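Local structure of nucleosome assembly protein (Plasmodium falciparum, 5X7V) at residues 70-75 and 102-107; 74-79 and 93-98. The protein probably acts as a histone chaperone of the nucleosome assembly protein family, binding histones and aiding their deposition into chromatin. All blocks are in the same frame, centred on the assembly; numbering follows the deposited sequence.

Overall arrangement
Both contacts belong to the alpha/beta domain of the NAP fold, which adjoins the long helix 2-45, and they start from the same piece of chain, sharing N74 and H75. Contact 1 packs helix 68-73 and the turn after it against the connection between strands 91-97 and 109-116; it is small, reaches the surface and relies on apolar and CH-pi touches. Contact 2 pairs strands 76-82 and 91-97, lies nearer the chain's centre, and combines backbone hydrogen bonds with a buried leucine-phenylalanine layer. Their centres are 9 Å apart, and I72 CG2 of contact 1 lies 3.5 Å from F97 CE2 of contact 2, joining the two apolar layers.

Contact 1: 70-75 and 102-107; sequences IDILNH and KEFMEP
I72 meets F104 through its CG1 methylene, which lies over one face of the phenyl ring, 4.2 Å from the F104 centroid and 28° off the ring normal. This is a CH-pi contact displaced toward the root of the ring: the nearest ring atom to I72 CG1 is F104 CG, at 3.8 Å. Phenylalanine suits the place by offering a flat aromatic face to this methylene. The opposite face of the same ring carries CB of its own neighbour E103, offset toward the rim, so the phenyl is flanked by aliphatic carbon above and below. Beta-branching lets I72 serve two partners at once. With chi1 at -60°, CG1 stands beside the backbone N and faces F104, while CG2, anti to that N, turns to the sulfur of M105, 3.9 Å from SD. In the unbranched M105, CG sits between the backbone N and the carbonyl carbon (chi1 69°), and an extended chi2 carries SD to the isoleucine.

Two further residues meet the outer part of the phenylalanine ring obliquely. D71 offers its methylene, with CB 4.2 Å from F104 CZ, and H75 brings CD2 to 4.5 Å from F104 CE1, a loose approach. The backbone bond from H75 N to I72 O, 2.8 Å long, holds the turn that places this imidazole near the ring. Beyond the two segments, F158 packs on I72 and I129 on M105.

The interface thus grades from the buried I72 and M105 to the exposed D71, which takes part through carbon while its carboxylate belongs to the surface. Its chemistry is nondirectional and apolar, which suits the buried pair; directional backbone bonds, F104 with K132 and H75 with G98, run to other parts of the domain.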
loop_
_atom_site.group_PDB
_atom_site.type_symbol
_atom_site.label_atom_id
_atom_site.label_comp_id
_atom_site.label_asym_id
_atom_site.label_seq_id
_atom_site.Cartn_x
_atom_site.Cartn_y
_atom_site.Cartn_z
ATOM N N ILE A 70 7.465 -4.729 28.109
ATOM C CA ILE A 70 7.846 -6.089 27.778
ATOM C C ILE A 70 7.300 -7.022 28.819
ATOM O O ILE A 70 6.941 -8.159 28.506
ATOM C CB ILE A 70 9.373 -6.255 27.681
ATOM C CG1 ILE A 70 9.954 -5.291 26.657
ATOM C CG2 ILE A 70 9.748 -7.666 27.282
ATOM C CD1 ILE A 70 11.431 -5.451 26.494
ATOM N N ASP A 71 7.219 -6.533 30.052
ATOM C CA ASP A 71 6.740 -7.346 31.180
ATOM C C ASP A 71 5.334 -7.869 30.958
ATOM O O ASP A 71 5.051 -9.026 31.241
ATOM C CB ASP A 71 6.784 -6.555 32.497
ATOM C CG ASP A 71 8.155 -6.576 33.143
ATOM O OD1 ASP A 71 8.800 -7.654 33.090
ATOM O OD2 ASP A 71 8.583 -5.524 33.691
ATOM N N ILE A 72 4.465 -7.007 30.442
ATOM C CA ILE A 72 3.102 -7.390 30.079
ATOM C C ILE A 72 3.083 -8.167 28.752
ATOM O O ILE A 72 2.558 -9.274 28.681
ATOM C CB ILE A 72 2.180 -6.146 29.968
ATOM C CG1 ILE A 72 2.108 -5.381 31.301
ATOM C CG2 ILE A 72 0.779 -6.571 29.571
ATOM C CD1 ILE A 72 2.988 -4.176 31.391
ATOM N N LEU A 73 3.704 -7.598 27.723
ATOM C CA LEU A 73 3.787 -8.246 26.414
ATOM C C LEU A 73 4.313 -9.673 26.472
ATOM O O LEU A 73 3.957 -10.499 25.626
ATOM C CB LEU A 73 4.663 -7.436 25.445
ATOM C CG LEU A 73 4.104 -6.141 24.822
ATOM C CD1 LEU A 73 5.107 -5.520 23.858
ATOM C CD2 LEU A 73 2.771 -6.347 24.150
ATOM N N ASN A 74 5.151 -9.969 27.461
ATOM C CA ASN A 74 5.666 -11.329 27.655
ATOM C C ASN A 74 4.593 -12.364 27.995
ATOM O O ASN A 74 4.879 -13.550 28.112
ATOM C CB ASN A 74 6.727 -11.323 28.743
ATOM C CG ASN A 74 8.131 -11.215 28.184
ATOM O OD1 ASN A 74 8.400 -11.684 27.071
ATOM N ND2 ASN A 74 9.040 -10.615 28.957
ATOM N N HIS A 75 3.359 -11.889 28.163
ATOM C CA HIS A 75 2.197 -12.736 28.445
ATOM C C HIS A 75 1.121 -12.511 27.382
ATOM O O HIS A 75 -0.032 -12.874 27.556
ATOM C CB HIS A 75 1.648 -12.454 29.849
ATOM C CG HIS A 75 2.699 -12.483 30.917
ATOM N ND1 HIS A 75 3.102 -13.643 31.539
ATOM C CD2 HIS A 75 3.464 -11.493 31.433
ATOM C CE1 HIS A 75 4.056 -13.364 32.414
ATOM N NE2 HIS A 75 4.296 -12.069 32.365
ATOM N N LYS A 102 -2.598 -10.650 34.941
ATOM C CA LYS A 102 -3.503 -10.096 35.940
ATOM C C LYS A 102 -2.729 -9.406 37.062
ATOM O O LYS A 102 -3.331 -8.751 37.915
ATOM C CB LYS A 102 -4.403 -11.184 36.532
ATOM C CG LYS A 102 -5.539 -11.639 35.658
ATOM C CD LYS A 102 -6.844 -11.645 36.429
ATOM C CE LYS A 102 -7.918 -12.502 35.752
ATOM N NZ LYS A 102 -7.828 -13.935 36.192
ATOM N N GLU A 103 -1.405 -9.571 37.083
ATOM C CA GLU A 103 -0.585 -8.817 38.011
ATOM C C GLU A 103 -0.618 -7.336 37.666
ATOM O O GLU A 103 -0.476 -6.485 38.542
ATOM C CB GLU A 103 0.860 -9.301 38.003
ATOM C CG GLU A 103 1.687 -8.655 39.116
ATOM C CD GLU A 103 3.176 -8.921 39.038
ATOM O OE1 GLU A 103 3.608 -10.093 39.109
ATOM O OE2 GLU A 103 3.923 -7.926 38.924
ATOM N N PHE A 104 -0.815 -7.033 36.383
ATOM C CA PHE A 104 -0.636 -5.675 35.867
ATOM C C PHE A 104 -1.919 -4.972 35.419
ATOM O O PHE A 104 -1.958 -3.737 35.358
ATOM C CB PHE A 104 0.326 -5.661 34.673
ATOM C CG PHE A 104 1.588 -6.442 34.881
ATOM C CD1 PHE A 104 1.653 -7.790 34.535
ATOM C CD2 PHE A 104 2.730 -5.823 35.379
ATOM C CE1 PHE A 104 2.815 -8.504 34.708
ATOM C CE2 PHE A 104 3.899 -6.537 35.548
ATOM C CZ PHE A 104 3.937 -7.883 35.215
ATOM N N MET A 105 -2.951 -5.742 35.082
ATOM C CA MET A 105 -4.088 -5.172 34.365
ATOM C C MET A 105 -5.310 -6.084 34.309
ATOM O O MET A 105 -5.283 -7.241 34.759
ATOM C CB MET A 105 -3.662 -4.829 32.944
ATOM C CG MET A 105 -3.394 -6.061 32.146
ATOM S SD MET A 105 -2.986 -5.797 30.390
ATOM C CE MET A 105 -4.587 -5.349 29.762
ATOM N N GLU A 106 -6.369 -5.503 33.740
ATOM C CA GLU A 106 -7.679 -6.102 33.508
ATOM C C GLU A 106 -8.350 -5.253 32.429
ATOM O O GLU A 106 -8.202 -4.025 32.427
ATOM C CB GLU A 106 -8.525 -6.099 34.780
ATOM C CG GLU A 106 -9.540 -7.218 34.894
ATOM C CD GLU A 106 -8.910 -8.529 35.340
ATOM N N PRO A 107 -9.091 -5.885 31.507
ATOM C CA PRO A 107 -9.266 -7.320 31.334
ATOM C C PRO A 107 -8.112 -7.894 30.508
ATOM O O PRO A 107 -7.210 -7.143 30.128
ATOM C CB PRO A 107 -10.592 -7.413 30.597
ATOM C CG PRO A 107 -10.612 -6.205 29.782
ATOM C CD PRO A 107 -9.923 -5.130 30.557
#

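Contact 2: 74-79 and 93-98; sequences NHLVKL and ITFIFG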
loop_
_atom_site.group_PDB
_atom_site.type_symbol
_atom_site.label_atom_id
_atom_site.label_comp_id
_atom_site.label_asym_id
_atom_site.label_seq_id
_atom_site.Cartn_x
_atom_site.Cartn_y
_atom_site.Cartn_z
ATOM N N ASN A 74 5.151 -9.969 27.461
ATOM C CA ASN A 74 5.666 -11.329 27.655
ATOM C C ASN A 74 4.593 -12.364 27.995
ATOM O O ASN A 74 4.879 -13.550 28.112
ATOM C CB ASN A 74 6.727 -11.323 28.743
ATOM C CG ASN A 74 8.131 -11.215 28.184
ATOM O OD1 ASN A 74 8.400 -11.684 27.071
ATOM N ND2 ASN A 74 9.040 -10.615 28.957
ATOM N N HIS A 75 3.359 -11.889 28.163
ATOM C CA HIS A 75 2.197 -12.736 28.445
ATOM C C HIS A 75 1.121 -12.511 27.382
ATOM O O HIS A 75 -0.032 -12.874 27.556
ATOM C CB HIS A 75 1.648 -12.454 29.849
ATOM C CG HIS A 75 2.699 -12.483 30.917
ATOM N ND1 HIS A 75 3.102 -13.643 31.539
ATOM C CD2 HIS A 75 3.464 -11.493 31.433
ATOM C CE1 HIS A 75 4.056 -13.364 32.414
ATOM N NE2 HIS A 75 4.296 -12.069 32.365
ATOM N N LEU A 76 1.511 -11.891 26.278
ATOM C CA LEU A 76 0.635 -11.806 25.121
ATOM C C LEU A 76 0.639 -13.196 24.480
ATOM O O LEU A 76 1.584 -13.565 23.781
ATOM C CB LEU A 76 1.100 -10.712 24.140
ATOM C CG LEU A 76 0.193 -10.386 22.945
ATOM C CD1 LEU A 76 -1.187 -10.141 23.451
ATOM C CD2 LEU A 76 0.642 -9.171 22.136
ATOM N N VAL A 77 -0.407 -13.975 24.755
ATOM C CA VAL A 77 -0.490 -15.332 24.251
ATOM C C VAL A 77 -1.058 -15.323 22.827
ATOM O O VAL A 77 -0.844 -16.272 22.077
ATOM C CB VAL A 77 -1.376 -16.254 25.160
ATOM C CG1 VAL A 77 -0.866 -16.313 26.565
ATOM C CG2 VAL A 77 -2.804 -15.800 25.173
ATOM N N LYS A 78 -1.764 -14.256 22.452
ATOM C CA LYS A 78 -2.506 -14.239 21.185
ATOM C C LYS A 78 -2.750 -12.843 20.629
ATOM O O LYS A 78 -3.236 -11.948 21.338
ATOM C CB LYS A 78 -3.859 -14.933 21.361
ATOM C CG LYS A 78 -4.419 -15.577 20.112
ATOM C CD LYS A 78 -5.121 -16.884 20.456
ATOM C CE LYS A 78 -5.884 -17.421 19.280
ATOM N NZ LYS A 78 -6.632 -16.330 18.673
ATOM N N LEU A 79 -2.440 -12.676 19.348
ATOM C CA LEU A 79 -2.682 -11.422 18.650
ATOM C C LEU A 79 -3.428 -11.747 17.377
ATOM O O LEU A 79 -3.015 -12.641 16.641
ATOM C CB LEU A 79 -1.363 -10.710 18.343
ATOM C CG LEU A 79 -1.278 -9.225 17.989
ATOM C CD1 LEU A 79 0.184 -8.836 18.028
ATOM C CD2 LEU A 79 -1.862 -8.941 16.623
ATOM N N ILE A 93 -8.096 -5.392 15.815
ATOM C CA ILE A 93 -6.985 -6.144 16.378
ATOM C C ILE A 93 -7.265 -6.494 17.838
ATOM O O ILE A 93 -7.762 -5.668 18.602
ATOM C CB ILE A 93 -5.671 -5.379 16.263
ATOM C CG1 ILE A 93 -5.301 -5.164 14.801
ATOM C CG2 ILE A 93 -4.565 -6.138 16.906
ATOM C CD1 ILE A 93 -4.068 -4.325 14.631
ATOM N N THR A 94 -6.942 -7.730 18.206
ATOM C CA THR A 94 -7.337 -8.318 19.472
ATOM C C THR A 94 -6.119 -8.906 20.200
ATOM O O THR A 94 -5.448 -9.799 19.694
ATOM C CB THR A 94 -8.424 -9.407 19.233
ATOM O OG1 THR A 94 -9.566 -8.817 18.601
ATOM C CG2 THR A 94 -8.856 -10.082 20.527
ATOM N N PHE A 95 -5.837 -8.379 21.389
ATOM C CA PHE A 95 -4.742 -8.867 22.239
ATOM C C PHE A 95 -5.298 -9.754 23.349
ATOM O O PHE A 95 -6.123 -9.309 24.129
ATOM C CB PHE A 95 -3.959 -7.702 22.866
ATOM C CG PHE A 95 -3.151 -6.896 21.882
ATOM C CD1 PHE A 95 -3.694 -6.468 20.685
ATOM C CD2 PHE A 95 -1.853 -6.524 22.179
ATOM C CE1 PHE A 95 -2.953 -5.726 19.811
ATOM C CE2 PHE A 95 -1.109 -5.776 21.290
ATOM C CZ PHE A 95 -1.660 -5.384 20.109
ATOM N N ILE A 96 -4.869 -11.007 23.414
ATOM C CA ILE A 96 -5.327 -11.861 24.502
ATOM C C ILE A 96 -4.152 -12.198 25.415
ATOM O O ILE A 96 -3.137 -12.725 24.962
ATOM C CB ILE A 96 -5.997 -13.171 24.001
ATOM C CG1 ILE A 96 -6.942 -12.889 22.827
ATOM C CG2 ILE A 96 -6.774 -13.816 25.119
ATOM C CD1 ILE A 96 -7.653 -14.086 22.326
ATOM N N PHE A 97 -4.287 -11.874 26.701
ATOM C CA PHE A 97 -3.204 -12.070 27.646
ATOM C C PHE A 97 -3.441 -13.239 28.584
ATOM O O PHE A 97 -4.531 -13.402 29.100
ATOM C CB PHE A 97 -2.995 -10.809 28.465
ATOM C CG PHE A 97 -2.387 -9.677 27.694
ATOM C CD1 PHE A 97 -3.186 -8.769 27.023
ATOM C CD2 PHE A 97 -1.010 -9.514 27.647
ATOM C CE1 PHE A 97 -2.615 -7.714 26.315
ATOM C CE2 PHE A 97 -0.443 -8.470 26.942
ATOM C CZ PHE A 97 -1.242 -7.567 26.276
ATOM N N GLY A 98 -2.410 -14.055 28.792
ATOM C CA GLY A 98 -2.441 -15.108 29.784
ATOM C C GLY A 98 -2.722 -14.579 31.179
ATOM O O GLY A 98 -2.581 -13.385 31.454
#
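L76 projects from strand 76-82 onto the face of the sheet shared with L79, F95 and F97, and its side chain touches both phenylalanines. CB already stands above the plane of the F97 ring near its rim, with L76 CB 3.9 Å from F97 CE2. CG is anti to the backbone N (chi1 -173°), which swings the fork across to strand 91-97. There CD1 settles over the F97 face, 3.9 Å from that ring's centroid and 14° off its normal, a CH-pi contact; it also reaches F95 CB, and L76 CD1 is 3.6 Å from I96 O. The other methyl turns to the F95 ring, where L76 CD2 lies 3.6 Å from F95 CD2. Leucine suits the place because its fork spans both phenylalanines. Farther along, L79 puts CG over a face of the F95 ring.

The backbone next to L76 forms a classic beta bulge: V77 and K78 together stand opposite I96. The I96 carbonyl accepts from both, with V77 N 3.0 Å and K78 N 3.2 Å from I96 O, each bond somewhat bent. Regular antiparallel pairing resumes where I96 N gives a nearly straight bond (173°) to K78 O at 2.8 Å, and on the other side of the bulge G98 N bonds to H75 O at 2.9 Å. K78 and I96 suit the sheet's other, partly exposed face: the lysine's aliphatic stem lies along the isoleucine, and its amine forms a salt bridge with D80.

Within the domain this is the first beta hairpin. Strand 109-116 continues the sheet beyond 91-97, W52 of helix 51-56 packs on L76 and L79, I176 of helix 172-180 touches L79 and I93, and F161 meets F95 edge-to-face.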